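Local coordinates for hypothetical protein MM_2497 (Methanosarcina mazei, PDB 2I5E) that probably acts as a 2-phospho-L-lactate guanylyltransferase, condensing (2S)-2-phospholactate with GTP, with release of diphosphate, in the biosynthesis of coenzyme F420, at residues 5-10 and 89-94; 35-40 and 62-67; 48-53 and 66-71; 79-84 and 137-142. All blocks are in the same frame, centred on the assembly; numbering follows the deposited sequence.

Contact 1. Residues 5-10 and 89-94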
loop_
_atom_site.group_PDB
_atom_site.type_symbol
_atom_site.label_atom_id
_atom_site.label_comp_id
_atom_site.label_asym_id
_atom_site.label_seq_id
_atom_site.Cartn_x
_atom_site.Cartn_y
_atom_site.Cartn_z
ATOM N N ARG A 5 4.061 -3.531 -25.963
ATOM C CA ARG A 5 4.612 -4.775 -25.428
ATOM C C ARG A 5 4.660 -4.799 -23.858
ATOM O O ARG A 5 4.703 -3.777 -23.195
ATOM C CB ARG A 5 5.978 -5.060 -26.049
ATOM C CG ARG A 5 6.935 -3.991 -25.810
ATOM C CD ARG A 5 7.782 -3.708 -27.006
ATOM N NE ARG A 5 8.848 -4.690 -27.200
ATOM C CZ ARG A 5 9.028 -5.372 -28.328
ATOM N NH1 ARG A 5 8.206 -5.177 -29.350
ATOM N NH2 ARG A 5 10.035 -6.237 -28.446
ATOM N N ALA A 6 4.587 -5.987 -23.295
ATOM C CA ALA A 6 4.709 -6.104 -21.861
ATOM C C ALA A 6 5.725 -7.180 -21.616
ATOM O O ALA A 6 5.614 -8.225 -22.252
ATOM C CB ALA A 6 3.361 -6.422 -21.180
ATOM N N VAL A 7 6.635 -6.921 -20.643
ATOM C CA VAL A 7 7.739 -7.790 -20.207
ATOM C C VAL A 7 7.677 -8.017 -18.674
ATOM O O VAL A 7 7.309 -7.094 -17.880
ATOM C CB VAL A 7 9.105 -7.206 -20.689
ATOM C CG1 VAL A 7 9.541 -5.936 -19.965
ATOM C CG2 VAL A 7 10.225 -8.192 -20.699
ATOM N N ILE A 8 7.954 -9.253 -18.287
ATOM C CA ILE A 8 7.976 -9.714 -16.902
ATOM C C ILE A 8 9.345 -10.326 -16.685
ATOM O O ILE A 8 9.644 -11.314 -17.243
ATOM C CB ILE A 8 6.909 -10.853 -16.576
ATOM C CG1 ILE A 8 5.439 -10.432 -16.868
ATOM C CG2 ILE A 8 7.014 -11.356 -15.157
ATOM C CD1 ILE A 8 4.574 -11.635 -17.131
ATOM N N PRO A 9 10.212 -9.655 -15.942
ATOM C CA PRO A 9 11.485 -10.208 -15.418
ATOM C C PRO A 9 11.196 -11.367 -14.456
ATOM O O PRO A 9 10.399 -11.231 -13.511
ATOM C CB PRO A 9 12.106 -8.994 -14.679
ATOM C CG PRO A 9 10.965 -7.999 -14.462
ATOM C CD PRO A 9 9.944 -8.256 -15.543
ATOM N N TYR A 10 11.753 -12.534 -14.699
ATOM C CA TYR A 10 11.401 -13.718 -13.905
ATOM C C TYR A 10 12.583 -14.708 -13.829
ATOM O O TYR A 10 13.217 -15.010 -14.839
ATOM C CB TYR A 10 10.203 -14.433 -14.531
ATOM C CG TYR A 10 9.747 -15.658 -13.812
ATOM C CD1 TYR A 10 9.188 -15.568 -12.503
ATOM C CD2 TYR A 10 9.854 -16.941 -14.416
ATOM C CE1 TYR A 10 8.769 -16.668 -11.824
ATOM C CE2 TYR A 10 9.417 -18.070 -13.720
ATOM C CZ TYR A 10 8.857 -17.907 -12.435
ATOM O OH TYR A 10 8.432 -18.966 -11.731
ATOM N N GLU A 89 7.590 0.807 -29.617
ATOM C CA GLU A 89 6.296 1.169 -29.090
ATOM C C GLU A 89 6.330 1.274 -27.492
ATOM O O GLU A 89 7.347 1.027 -26.877
ATOM C CB GLU A 89 5.386 0.056 -29.567
ATOM C CG GLU A 89 5.710 -1.225 -28.782
ATOM C CD GLU A 89 5.562 -2.506 -29.607
ATOM O OE1 GLU A 89 6.306 -2.625 -30.592
ATOM O OE2 GLU A 89 4.736 -3.371 -29.240
ATOM N N PRO A 90 5.234 1.675 -26.851
ATOM C CA PRO A 90 5.191 1.677 -25.356
ATOM C C PRO A 90 5.496 0.265 -24.730
ATOM O O PRO A 90 5.145 -0.777 -25.303
ATOM C CB PRO A 90 3.771 2.123 -25.076
ATOM C CG PRO A 90 3.391 3.021 -26.337
ATOM C CD PRO A 90 3.983 2.218 -27.453
ATOM N N VAL A 91 6.233 0.270 -23.603
ATOM C CA VAL A 91 6.621 -0.958 -22.823
ATOM C C VAL A 91 6.052 -0.844 -21.394
ATOM O O VAL A 91 6.329 0.118 -20.703
ATOM C CB VAL A 91 8.212 -1.148 -22.790
ATOM C CG1 VAL A 91 8.705 -2.352 -21.824
ATOM C CG2 VAL A 91 8.782 -1.355 -24.205
ATOM N N LEU A 92 5.251 -1.821 -20.964
ATOM C CA LEU A 92 4.890 -2.047 -19.562
ATOM C C LEU A 92 5.830 -3.143 -19.078
ATOM O O LEU A 92 5.873 -4.241 -19.647
ATOM C CB LEU A 92 3.457 -2.555 -19.487
ATOM C CG LEU A 92 2.833 -2.877 -18.136
ATOM C CD1 LEU A 92 2.807 -1.571 -17.280
ATOM C CD2 LEU A 92 1.402 -3.465 -18.376
ATOM N N ILE A 93 6.663 -2.802 -18.102
ATOM C CA ILE A 93 7.472 -3.708 -17.320
ATOM C C ILE A 93 6.755 -4.037 -16.022
ATOM O O ILE A 93 6.437 -3.145 -15.262
ATOM C CB ILE A 93 8.843 -3.078 -16.982
ATOM C CG1 ILE A 93 9.525 -2.571 -18.279
ATOM C CG2 ILE A 93 9.673 -4.034 -16.099
ATOM C CD1 ILE A 93 10.872 -1.725 -17.962
ATOM N N VAL A 94 6.359 -5.308 -15.839
ATOM C CA VAL A 94 5.627 -5.642 -14.634
ATOM C C VAL A 94 6.345 -6.763 -13.866
ATOM O O VAL A 94 6.643 -7.767 -14.423
ATOM C CB VAL A 94 4.184 -6.174 -14.952
ATOM C CG1 VAL A 94 3.280 -6.095 -13.766
ATOM C CG2 VAL A 94 3.549 -5.539 -16.092
#

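Contact 2. Residues 35-40 and 62-67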
loop_
_atom_site.group_PDB
_atom_site.type_symbol
_atom_site.label_atom_id
_atom_site.label_comp_id
_atom_site.label_asym_id
_atom_site.label_seq_id
_atom_site.Cartn_x
_atom_site.Cartn_y
_atom_site.Cartn_z
HETATM N N MSE A 35 2.487 -17.219 -8.837
HETATM C CA MSE A 35 2.363 -15.750 -8.954
HETATM C C MSE A 35 2.589 -15.304 -10.359
HETATM O O MSE A 35 1.820 -14.495 -10.843
HETATM C CB MSE A 35 3.276 -15.020 -7.994
HETATM C CG MSE A 35 2.732 -15.086 -6.570
HETATM SE SE MSE A 35 3.645 -13.854 -5.412
HETATM C CE MSE A 35 5.504 -14.560 -5.326
ATOM N N LEU A 36 3.599 -15.862 -11.048
ATOM C CA LEU A 36 3.853 -15.521 -12.472
ATOM C C LEU A 36 2.623 -15.683 -13.324
ATOM O O LEU A 36 2.284 -14.815 -14.175
ATOM C CB LEU A 36 4.975 -16.416 -13.067
ATOM C CG LEU A 36 5.417 -16.186 -14.525
ATOM C CD1 LEU A 36 6.070 -14.773 -14.734
ATOM C CD2 LEU A 36 6.340 -17.365 -15.112
ATOM N N ASN A 37 2.028 -16.875 -13.192
ATOM C CA ASN A 37 0.875 -17.254 -13.979
ATOM C C ASN A 37 -0.306 -16.336 -13.811
ATOM O O ASN A 37 -1.066 -16.151 -14.751
ATOM C CB ASN A 37 0.472 -18.714 -13.688
ATOM C CG ASN A 37 1.408 -19.660 -14.331
ATOM O OD1 ASN A 37 1.972 -19.352 -15.374
ATOM N ND2 ASN A 37 1.642 -20.784 -13.708
ATOM N N GLN A 38 -0.528 -15.875 -12.589
ATOM C CA GLN A 38 -1.586 -14.931 -12.290
ATOM C C GLN A 38 -1.329 -13.529 -12.926
ATOM O O GLN A 38 -2.247 -12.891 -13.470
ATOM C CB GLN A 38 -1.711 -14.796 -10.776
ATOM C CG GLN A 38 -2.323 -16.043 -10.023
ATOM C CD GLN A 38 -3.048 -15.603 -8.802
ATOM O OE1 GLN A 38 -2.537 -15.669 -7.674
ATOM N NE2 GLN A 38 -4.235 -15.060 -9.019
ATOM N N VAL A 39 -0.082 -13.049 -12.837
ATOM C CA VAL A 39 0.328 -11.814 -13.614
ATOM C C VAL A 39 0.132 -11.909 -15.115
ATOM O O VAL A 39 -0.442 -10.963 -15.678
ATOM C CB VAL A 39 1.771 -11.375 -13.308
ATOM C CG1 VAL A 39 2.160 -10.129 -14.082
ATOM C CG2 VAL A 39 1.934 -11.256 -11.804
ATOM N N ILE A 40 0.568 -13.011 -15.748
ATOM C CA ILE A 40 0.337 -13.196 -17.164
ATOM C C ILE A 40 -1.185 -13.269 -17.442
ATOM O O ILE A 40 -1.688 -12.630 -18.347
ATOM C CB ILE A 40 0.977 -14.496 -17.766
ATOM C CG1 ILE A 40 2.499 -14.503 -17.664
ATOM C CG2 ILE A 40 0.508 -14.667 -19.205
ATOM C CD1 ILE A 40 3.132 -15.935 -17.600
ATOM N N GLU A 62 9.812 -24.258 -19.387
ATOM C CA GLU A 62 10.005 -25.324 -20.417
ATOM C C GLU A 62 8.735 -25.505 -21.264
ATOM O O GLU A 62 8.821 -25.616 -22.482
ATOM C CB GLU A 62 10.453 -26.646 -19.773
ATOM C CG GLU A 62 11.766 -26.569 -18.947
ATOM C CD GLU A 62 11.525 -26.334 -17.438
ATOM O OE1 GLU A 62 10.364 -26.088 -16.998
ATOM O OE2 GLU A 62 12.525 -26.390 -16.666
ATOM N N GLU A 63 7.582 -25.545 -20.590
ATOM C CA GLU A 63 6.240 -25.479 -21.201
ATOM C C GLU A 63 5.698 -24.120 -20.837
ATOM O O GLU A 63 5.693 -23.744 -19.644
ATOM C CB GLU A 63 5.280 -26.490 -20.574
ATOM C CG GLU A 63 5.947 -27.669 -19.890
ATOM C CD GLU A 63 5.049 -28.907 -19.806
ATOM O OE1 GLU A 63 4.545 -29.389 -20.861
ATOM O OE2 GLU A 63 4.887 -29.404 -18.663
HETATM N N MSE A 64 5.249 -23.370 -21.824
HETATM C CA MSE A 64 4.886 -21.972 -21.577
HETATM C C MSE A 64 4.425 -21.413 -22.868
HETATM O O MSE A 64 5.228 -21.145 -23.751
HETATM C CB MSE A 64 6.055 -21.113 -21.035
HETATM C CG MSE A 64 5.741 -19.579 -20.956
HETATM SE SE MSE A 64 4.233 -18.896 -19.832
HETATM C CE MSE A 64 3.149 -20.439 -19.217
ATOM N N THR A 65 3.125 -21.232 -22.976
ATOM C CA THR A 65 2.548 -20.890 -24.255
ATOM C C THR A 65 1.769 -19.620 -24.114
ATOM O O THR A 65 1.420 -18.996 -25.120
ATOM C CB THR A 65 1.620 -22.048 -24.768
ATOM O OG1 THR A 65 0.846 -22.606 -23.668
ATOM C CG2 THR A 65 2.476 -23.128 -25.456
ATOM N N GLU A 66 1.508 -19.243 -22.861
ATOM C CA GLU A 66 0.784 -17.994 -22.551
ATOM C C GLU A 66 1.577 -16.701 -22.913
ATOM O O GLU A 66 0.994 -15.619 -23.174
ATOM C CB GLU A 66 0.331 -17.963 -21.077
ATOM C CG GLU A 66 -0.855 -18.832 -20.798
ATOM C CD GLU A 66 -2.078 -18.434 -21.655
ATOM O OE1 GLU A 66 -2.364 -17.207 -21.816
ATOM O OE2 GLU A 66 -2.736 -19.363 -22.181
ATOM N N ALA A 67 2.888 -16.852 -22.968
ATOM C CA ALA A 67 3.763 -15.715 -23.128
ATOM C C ALA A 67 5.019 -16.191 -23.845
ATOM O O ALA A 67 5.426 -17.349 -23.725
ATOM C CB ALA A 67 4.068 -15.066 -21.706
#

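Contact 3. Residues 48-53 and 66-71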
loop_
_atom_site.group_PDB
_atom_site.type_symbol
_atom_site.label_atom_id
_atom_site.label_comp_id
_atom_site.label_asym_id
_atom_site.label_seq_id
_atom_site.Cartn_x
_atom_site.Cartn_y
_atom_site.Cartn_z
ATOM N N ILE A 48 -3.754 -7.396 -23.600
ATOM C CA ILE A 48 -2.537 -7.073 -24.220
ATOM C C ILE A 48 -2.092 -8.285 -25.020
ATOM O O ILE A 48 -2.065 -9.432 -24.520
ATOM C CB ILE A 48 -1.455 -6.368 -23.294
ATOM C CG1 ILE A 48 -0.221 -7.187 -23.142
ATOM C CG2 ILE A 48 -2.017 -5.643 -22.011
ATOM C CD1 ILE A 48 0.760 -6.593 -24.014
ATOM N N GLU A 49 -1.761 -7.989 -26.272
ATOM C CA GLU A 49 -1.623 -8.984 -27.304
ATOM C C GLU A 49 -0.425 -9.860 -27.016
ATOM O O GLU A 49 -0.596 -11.073 -26.878
ATOM C CB GLU A 49 -1.703 -8.379 -28.736
ATOM C CG GLU A 49 -1.197 -9.330 -29.866
ATOM C CD GLU A 49 -1.368 -8.780 -31.313
ATOM O OE1 GLU A 49 -2.027 -7.747 -31.523
ATOM O OE2 GLU A 49 -0.808 -9.391 -32.239
ATOM N N GLN A 50 0.774 -9.341 -26.875
ATOM C CA GLN A 50 1.751 -10.292 -26.299
ATOM C C GLN A 50 2.691 -9.833 -25.166
ATOM O O GLN A 50 3.074 -8.662 -25.003
ATOM C CB GLN A 50 2.364 -11.310 -27.352
ATOM C CG GLN A 50 3.952 -11.495 -27.479
ATOM C CD GLN A 50 4.456 -11.640 -28.973
ATOM O OE1 GLN A 50 5.057 -12.667 -29.361
ATOM N NE2 GLN A 50 4.237 -10.589 -29.786
ATOM N N VAL A 51 3.007 -10.845 -24.386
ATOM C CA VAL A 51 3.660 -10.730 -23.121
ATOM C C VAL A 51 4.937 -11.477 -23.326
ATOM O O VAL A 51 4.917 -12.605 -23.785
ATOM C CB VAL A 51 2.793 -11.403 -22.060
ATOM C CG1 VAL A 51 3.482 -11.451 -20.705
ATOM C CG2 VAL A 51 1.445 -10.721 -21.988
ATOM N N ASP A 52 6.050 -10.844 -22.993
ATOM C CA ASP A 52 7.335 -11.522 -22.940
ATOM C C ASP A 52 7.739 -11.842 -21.484
ATOM O O ASP A 52 7.420 -11.081 -20.527
ATOM C CB ASP A 52 8.369 -10.598 -23.584
ATOM C CG ASP A 52 7.936 -10.134 -24.984
ATOM O OD1 ASP A 52 7.489 -10.993 -25.761
ATOM O OD2 ASP A 52 8.045 -8.935 -25.303
ATOM N N ILE A 53 8.482 -12.910 -21.271
ATOM C CA ILE A 53 8.946 -13.181 -19.928
ATOM C C ILE A 53 10.397 -13.097 -20.114
ATOM O O ILE A 53 10.872 -13.728 -20.998
ATOM C CB ILE A 53 8.546 -14.577 -19.524
ATOM C CG1 ILE A 53 7.037 -14.659 -19.413
ATOM C CG2 ILE A 53 9.199 -14.948 -18.250
ATOM C CD1 ILE A 53 6.570 -16.032 -19.212
ATOM N N GLU A 66 1.508 -19.243 -22.861
ATOM C CA GLU A 66 0.784 -17.994 -22.551
ATOM C C GLU A 66 1.577 -16.701 -22.913
ATOM O O GLU A 66 0.994 -15.619 -23.174
ATOM C CB GLU A 66 0.331 -17.963 -21.077
ATOM C CG GLU A 66 -0.855 -18.832 -20.798
ATOM C CD GLU A 66 -2.078 -18.434 -21.655
ATOM O OE1 GLU A 66 -2.364 -17.207 -21.816
ATOM O OE2 GLU A 66 -2.736 -19.363 -22.181
ATOM N N ALA A 67 2.888 -16.852 -22.968
ATOM C CA ALA A 67 3.763 -15.715 -23.128
ATOM C C ALA A 67 5.019 -16.191 -23.845
ATOM O O ALA A 67 5.426 -17.349 -23.725
ATOM C CB ALA A 67 4.068 -15.066 -21.706
ATOM N N ARG A 68 5.606 -15.323 -24.646
ATOM C CA ARG A 68 6.870 -15.633 -25.288
ATOM C C ARG A 68 8.088 -15.616 -24.296
ATOM O O ARG A 68 8.273 -14.678 -23.568
ATOM C CB ARG A 68 7.073 -14.677 -26.466
ATOM C CG ARG A 68 8.312 -14.984 -27.252
ATOM C CD ARG A 68 8.382 -14.198 -28.514
ATOM N NE ARG A 68 9.068 -12.909 -28.398
ATOM C CZ ARG A 68 8.461 -11.720 -28.331
ATOM N NH1 ARG A 68 7.132 -11.637 -28.338
ATOM N NH2 ARG A 68 9.183 -10.600 -28.282
ATOM N N VAL A 69 8.933 -16.624 -24.306
ATOM C CA VAL A 69 9.945 -16.708 -23.329
ATOM C C VAL A 69 11.140 -16.128 -24.019
ATOM O O VAL A 69 11.466 -16.527 -25.127
ATOM C CB VAL A 69 10.226 -18.165 -22.841
ATOM C CG1 VAL A 69 11.499 -18.228 -22.062
ATOM C CG2 VAL A 69 9.060 -18.734 -21.950
ATOM N N LEU A 70 11.786 -15.167 -23.380
ATOM C CA LEU A 70 12.922 -14.475 -23.954
ATOM C C LEU A 70 14.044 -14.676 -22.965
ATOM O O LEU A 70 13.889 -14.378 -21.783
ATOM C CB LEU A 70 12.611 -12.986 -24.064
ATOM C CG LEU A 70 12.005 -12.323 -25.291
ATOM C CD1 LEU A 70 10.624 -12.693 -25.359
ATOM C CD2 LEU A 70 12.129 -10.885 -25.021
ATOM N N LEU A 71 15.179 -15.140 -23.424
ATOM C CA LEU A 71 16.250 -15.484 -22.529
ATOM C C LEU A 71 17.376 -14.493 -22.581
ATOM O O LEU A 71 17.828 -14.124 -23.617
ATOM C CB LEU A 71 16.791 -16.869 -22.827
ATOM C CG LEU A 71 15.862 -18.072 -22.872
ATOM C CD1 LEU A 71 16.589 -19.247 -23.331
ATOM C CD2 LEU A 71 15.254 -18.329 -21.567
#

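Contact 4. Residues 79-84 and 137-142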
loop_
_atom_site.group_PDB
_atom_site.type_symbol
_atom_site.label_atom_id
_atom_site.label_comp_id
_atom_site.label_asym_id
_atom_site.label_seq_id
_atom_site.Cartn_x
_atom_site.Cartn_y
_atom_site.Cartn_z
ATOM N N ALA A 79 19.546 -6.500 -18.990
ATOM C CA ALA A 79 18.517 -7.149 -19.777
ATOM C C ALA A 79 17.342 -6.229 -20.099
ATOM O O ALA A 79 16.958 -6.048 -21.296
ATOM C CB ALA A 79 18.041 -8.373 -19.043
ATOM N N LEU A 80 16.773 -5.581 -19.074
ATOM C CA LEU A 80 15.618 -4.708 -19.354
ATOM C C LEU A 80 15.973 -3.555 -20.213
ATOM O O LEU A 80 15.130 -3.069 -21.032
ATOM C CB LEU A 80 14.886 -4.215 -18.071
ATOM C CG LEU A 80 14.094 -5.314 -17.302
ATOM C CD1 LEU A 80 13.670 -4.673 -15.967
ATOM C CD2 LEU A 80 12.847 -5.823 -18.034
ATOM N N ASN A 81 17.187 -3.065 -20.027
ATOM C CA ASN A 81 17.578 -1.869 -20.775
ATOM C C ASN A 81 17.872 -2.197 -22.270
ATOM O O ASN A 81 17.486 -1.411 -23.153
ATOM C CB ASN A 81 18.722 -1.173 -20.100
ATOM C CG ASN A 81 18.245 -0.162 -19.084
ATOM O OD1 ASN A 81 17.275 0.550 -19.303
ATOM N ND2 ASN A 81 18.944 -0.089 -17.933
ATOM N N ARG A 82 18.439 -3.396 -22.542
ATOM C CA ARG A 82 18.465 -3.970 -23.917
ATOM C C ARG A 82 17.057 -4.157 -24.584
ATOM O O ARG A 82 16.791 -3.671 -25.666
ATOM C CB ARG A 82 19.290 -5.267 -23.903
ATOM C CG ARG A 82 19.806 -5.767 -25.291
ATOM C CD ARG A 82 20.753 -6.980 -25.099
ATOM N NE ARG A 82 20.108 -8.250 -25.422
ATOM C CZ ARG A 82 20.757 -9.339 -25.868
ATOM N NH1 ARG A 82 22.090 -9.307 -26.030
ATOM N NH2 ARG A 82 20.082 -10.476 -26.135
ATOM N N TYR A 83 16.106 -4.761 -23.859
ATOM C CA TYR A 83 14.737 -4.888 -24.305
ATOM C C TYR A 83 14.132 -3.505 -24.618
ATOM O O TYR A 83 13.512 -3.292 -25.667
ATOM C CB TYR A 83 13.973 -5.591 -23.194
ATOM C CG TYR A 83 12.533 -5.921 -23.521
ATOM C CD1 TYR A 83 12.188 -7.177 -23.973
ATOM C CD2 TYR A 83 11.537 -4.947 -23.433
ATOM C CE1 TYR A 83 10.872 -7.457 -24.247
ATOM C CE2 TYR A 83 10.219 -5.245 -23.723
ATOM C CZ TYR A 83 9.922 -6.514 -24.096
ATOM O OH TYR A 83 8.622 -6.812 -24.362
ATOM N N LEU A 84 14.301 -2.549 -23.725
ATOM C CA LEU A 84 13.841 -1.226 -23.999
ATOM C C LEU A 84 14.420 -0.655 -25.325
ATOM O O LEU A 84 13.659 -0.127 -26.106
ATOM C CB LEU A 84 14.144 -0.282 -22.819
ATOM C CG LEU A 84 13.155 -0.279 -21.614
ATOM C CD1 LEU A 84 13.535 0.927 -20.738
ATOM C CD2 LEU A 84 11.734 -0.128 -22.076
ATOM N N TYR A 137 14.059 6.629 -22.207
ATOM C CA TYR A 137 13.994 6.116 -20.839
ATOM C C TYR A 137 15.013 5.065 -20.553
ATOM O O TYR A 137 15.315 4.256 -21.423
ATOM C CB TYR A 137 12.599 5.580 -20.533
ATOM C CG TYR A 137 12.344 5.652 -19.014
ATOM C CD1 TYR A 137 12.052 6.883 -18.382
ATOM C CD2 TYR A 137 12.446 4.494 -18.214
ATOM C CE1 TYR A 137 11.833 6.938 -16.974
ATOM C CE2 TYR A 137 12.219 4.542 -16.821
ATOM C CZ TYR A 137 11.940 5.749 -16.219
ATOM O OH TYR A 137 11.737 5.746 -14.865
ATOM N N ARG A 138 15.563 5.061 -19.332
ATOM C CA ARG A 138 16.512 4.050 -18.879
ATOM C C ARG A 138 16.008 3.504 -17.505
ATOM O O ARG A 138 15.529 4.254 -16.717
ATOM C CB ARG A 138 17.924 4.722 -18.826
ATOM C CG ARG A 138 18.977 4.035 -17.924
ATOM C CD ARG A 138 20.324 4.888 -17.789
ATOM N NE ARG A 138 20.190 6.036 -16.862
ATOM C CZ ARG A 138 20.187 5.934 -15.524
ATOM N NH1 ARG A 138 20.311 4.737 -14.971
ATOM N NH2 ARG A 138 20.078 7.015 -14.733
ATOM N N VAL A 139 16.014 2.208 -17.240
ATOM C CA VAL A 139 15.568 1.711 -15.957
ATOM C C VAL A 139 16.741 1.426 -15.014
ATOM O O VAL A 139 17.841 1.047 -15.482
ATOM C CB VAL A 139 14.779 0.315 -16.029
ATOM C CG1 VAL A 139 13.491 0.393 -16.913
ATOM C CG2 VAL A 139 15.700 -0.785 -16.494
ATOM N N LYS A 140 16.452 1.441 -13.702
ATOM C CA LYS A 140 17.390 1.083 -12.667
ATOM C C LYS A 140 16.618 0.554 -11.475
ATOM O O LYS A 140 16.345 1.313 -10.516
ATOM C CB LYS A 140 18.219 2.290 -12.242
ATOM C CG LYS A 140 19.481 1.861 -11.407
ATOM C CD LYS A 140 20.272 3.127 -11.076
ATOM C CE LYS A 140 21.533 2.837 -10.243
ATOM N NZ LYS A 140 21.169 2.504 -8.770
ATOM N N TYR A 141 16.259 -0.738 -11.546
ATOM C CA TYR A 141 15.562 -1.435 -10.460
ATOM C C TYR A 141 16.622 -1.756 -9.427
ATOM O O TYR A 141 17.804 -1.678 -9.728
ATOM C CB TYR A 141 14.914 -2.768 -10.951
ATOM C CG TYR A 141 13.706 -2.513 -11.778
ATOM C CD1 TYR A 141 13.825 -2.202 -13.139
ATOM C CD2 TYR A 141 12.461 -2.505 -11.199
ATOM C CE1 TYR A 141 12.739 -1.859 -13.892
ATOM C CE2 TYR A 141 11.333 -2.237 -11.949
ATOM C CZ TYR A 141 11.482 -1.904 -13.295
ATOM O OH TYR A 141 10.396 -1.578 -14.049
ATOM N N TYR A 142 16.163 -2.136 -8.239
ATOM C CA TYR A 142 16.989 -2.318 -6.985
ATOM C C TYR A 142 17.219 -1.014 -6.276
ATOM O O TYR A 142 17.218 0.067 -6.918
ATOM C CB TYR A 142 18.357 -3.033 -7.163
ATOM C CG TYR A 142 18.267 -4.354 -7.827
ATOM C CD1 TYR A 142 17.452 -5.360 -7.315
ATOM C CD2 TYR A 142 18.983 -4.599 -9.014
ATOM C CE1 TYR A 142 17.324 -6.597 -7.965
ATOM C CE2 TYR A 142 18.877 -5.836 -9.667
ATOM C CZ TYR A 142 18.033 -6.809 -9.151
ATOM O OH TYR A 142 17.963 -8.006 -9.809
#

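Contact 1. Residues 5-10 and 89-94
Arg5 and Glu89 run nearly perpendicular to each other where two parallel strands begin, their guanidinium and carboxylate planes turned 84° apart. Glu89 stands at the edge of the guanidinium, but the salt bridge is loose: Arg5 NH1 meets Glu89 OE1 at 3.4 Å in a weak, bent bond. Arg5 CG sits between its backbone N and carbonyl carbon (chi1 59°), which brings CG within 3.6 Å of Val91 CG2 and lets the aliphatic part of the arginine pack on the valine. Further along the same face Val7 and Ile93 run alongside each other in the same direction, with Val7 CG1 3.8 Å from Ile93 CG1; Tyr83 of helix 76-86 covers Val7. The other face carries Ala6 and Leu92, whose CB atoms stand 4.2 Å apart. Between the two faces, four backbone bonds join the strands: Arg5 N to Pro90 O, Leu92 N to Arg5 O, Val7 N to Leu92 O and, at 2.9 Å, Val94 N to Val7 O. Strands 5-9 and 91-94 are central neighbours in a seven-stranded sheet of order 3-2-1-4-6-5-7, the Rossmann-like core of GT-A nucleotidyltransferases.

Contact 2. Residues 35-40 and 62-67
Ile40 N donates to Leu36 O at 2.9 Å, an i to i-4 bond of helix 25-45, and from this turn the Ile40 side chain is directed at the loop 62-67. The helix packs on the central sheet of the GT-A-type alpha/beta fold, and the loop leads from strand 50-55 into the edge strand 68-71. Contact between them is apolar and small. Selenomethionine Met64 starts out with CG anti to its backbone N (chi1 172°) and then bends at chi2, which turns the selenium toward the helix; the Ile40 and Met64 side chains meet tip to tip, with Ile40 CD1 3.9 Å from Met64 SE. The other branch of the isoleucine serves the end of the loop: Ile40 CG2 touches Glu66 CB at 3.8 Å, the two side chains crossing at a slant. Ile53 of strand 50-55 lies against both Ile40 and Met64, and Lys44 NZ, one helical turn further on, is hydrogen-bonded to Glu66 O. Where the loop runs into the sheet, Ala67 CB comes 4.3 Å from Ile40 CD1.

Contact 3. Residues 48-53 and 66-71
Three backbone bonds join Ile53 and Val51 to the edge strand: Arg68 N reaches Val51 O at 2.9 Å, Ile53 N reaches Arg68 O at 2.9 Å, and Leu70 N reaches Ile53 O at 2.9 Å. Both backbone polar atoms of Arg68 and of Ile53 are thereby satisfied across this parallel pair. Asp52 turns its own N and O the other way, to Ala6 and Ile8 of strand 5-9. Its buried carboxylate has two kinds of partner. OD2 is hydrogen-bonded to the Tyr83 hydroxyl, while OD1 lies over one face of the Arg68 guanidinium, with the planes 70° apart; the model gives 2.7 Å from Asp52 OD1 to Arg68 NH1 for this salt bridge, but both atoms sit too near neighbours, which makes that distance doubtful. A leucine in place of Arg68 would probably leave the Asp52 carboxylate without its cationic mate, with Tyr83 still bonded to it. Leu70 CD1 packs on Asp52 CB at 3.6 Å. On the opposite face Ile53 CD1 meets Ala67 CB at 3.7 Å. Strand 68-71 is outermost on this side of the sheet within the chain; strand 50-55 links it to strand 5-9, and Ile40 of helix 25-45 covers the Ile53 face.

Contact 4. Residues 79-84 and 137-142
Helix 76-86, which packs on the central sheet of the GT-A-type fold, is tied to the loop 137-142 by the side-chain amide of Asn81, which takes up both backbone polar groups of Val139. Val139 N donates to Asn81 OD1 at 2.9 Å, nearly straight at 168° and onto a lone pair in the carbonyl plane. In return Asn81 ND2 gives a hydrogen to Val139 O at 2.9 Å, the acceptor tilted slightly from the amide plane. This pairing fixes the rotation of the amide; an alanine here is likely to leave the N-H and C=O of Val139 without these mates and the loop less firmly held. Val139 CG2, placed between its own N and carbonyl carbon, comes within 3.5 Å of Asn81 OD1 and also touches Leu80 CB. Its CG1 packs at 3.9 Å on Leu84 CD1. Leu80 CD1 approaches Tyr141 CE1 obliquely at 3.6 Å. Beyond the contact, Val139 and Tyr141 rest on Ile93 of strand 91-94, and His149 of helix 145-154 meets the Tyr141 ring edge-to-face.

Overall arrangement
From the N terminus, strand 5-9 opens contact 1, which closes the longest loop of the four, and the chain passes through helix 25-45 and strands 50-55 and 68-71 before strand 91-94 closes it. Contacts 2 and 3 both fall within that excursion and finish at or just before the start of strand 68-71, sharing Glu66 and Ala67: the first ties helix 25-45 to the loop 62-67, the second pairs the strands on either side of that loop. Contact 4 starts on helix 76-86, before contact 1 has closed, and finishes at 137-142, so the two cross. Contacts 1 and 3 share one sheet; Tyr83 joins contacts 3 and 4, whose centres are about 17 Å apart.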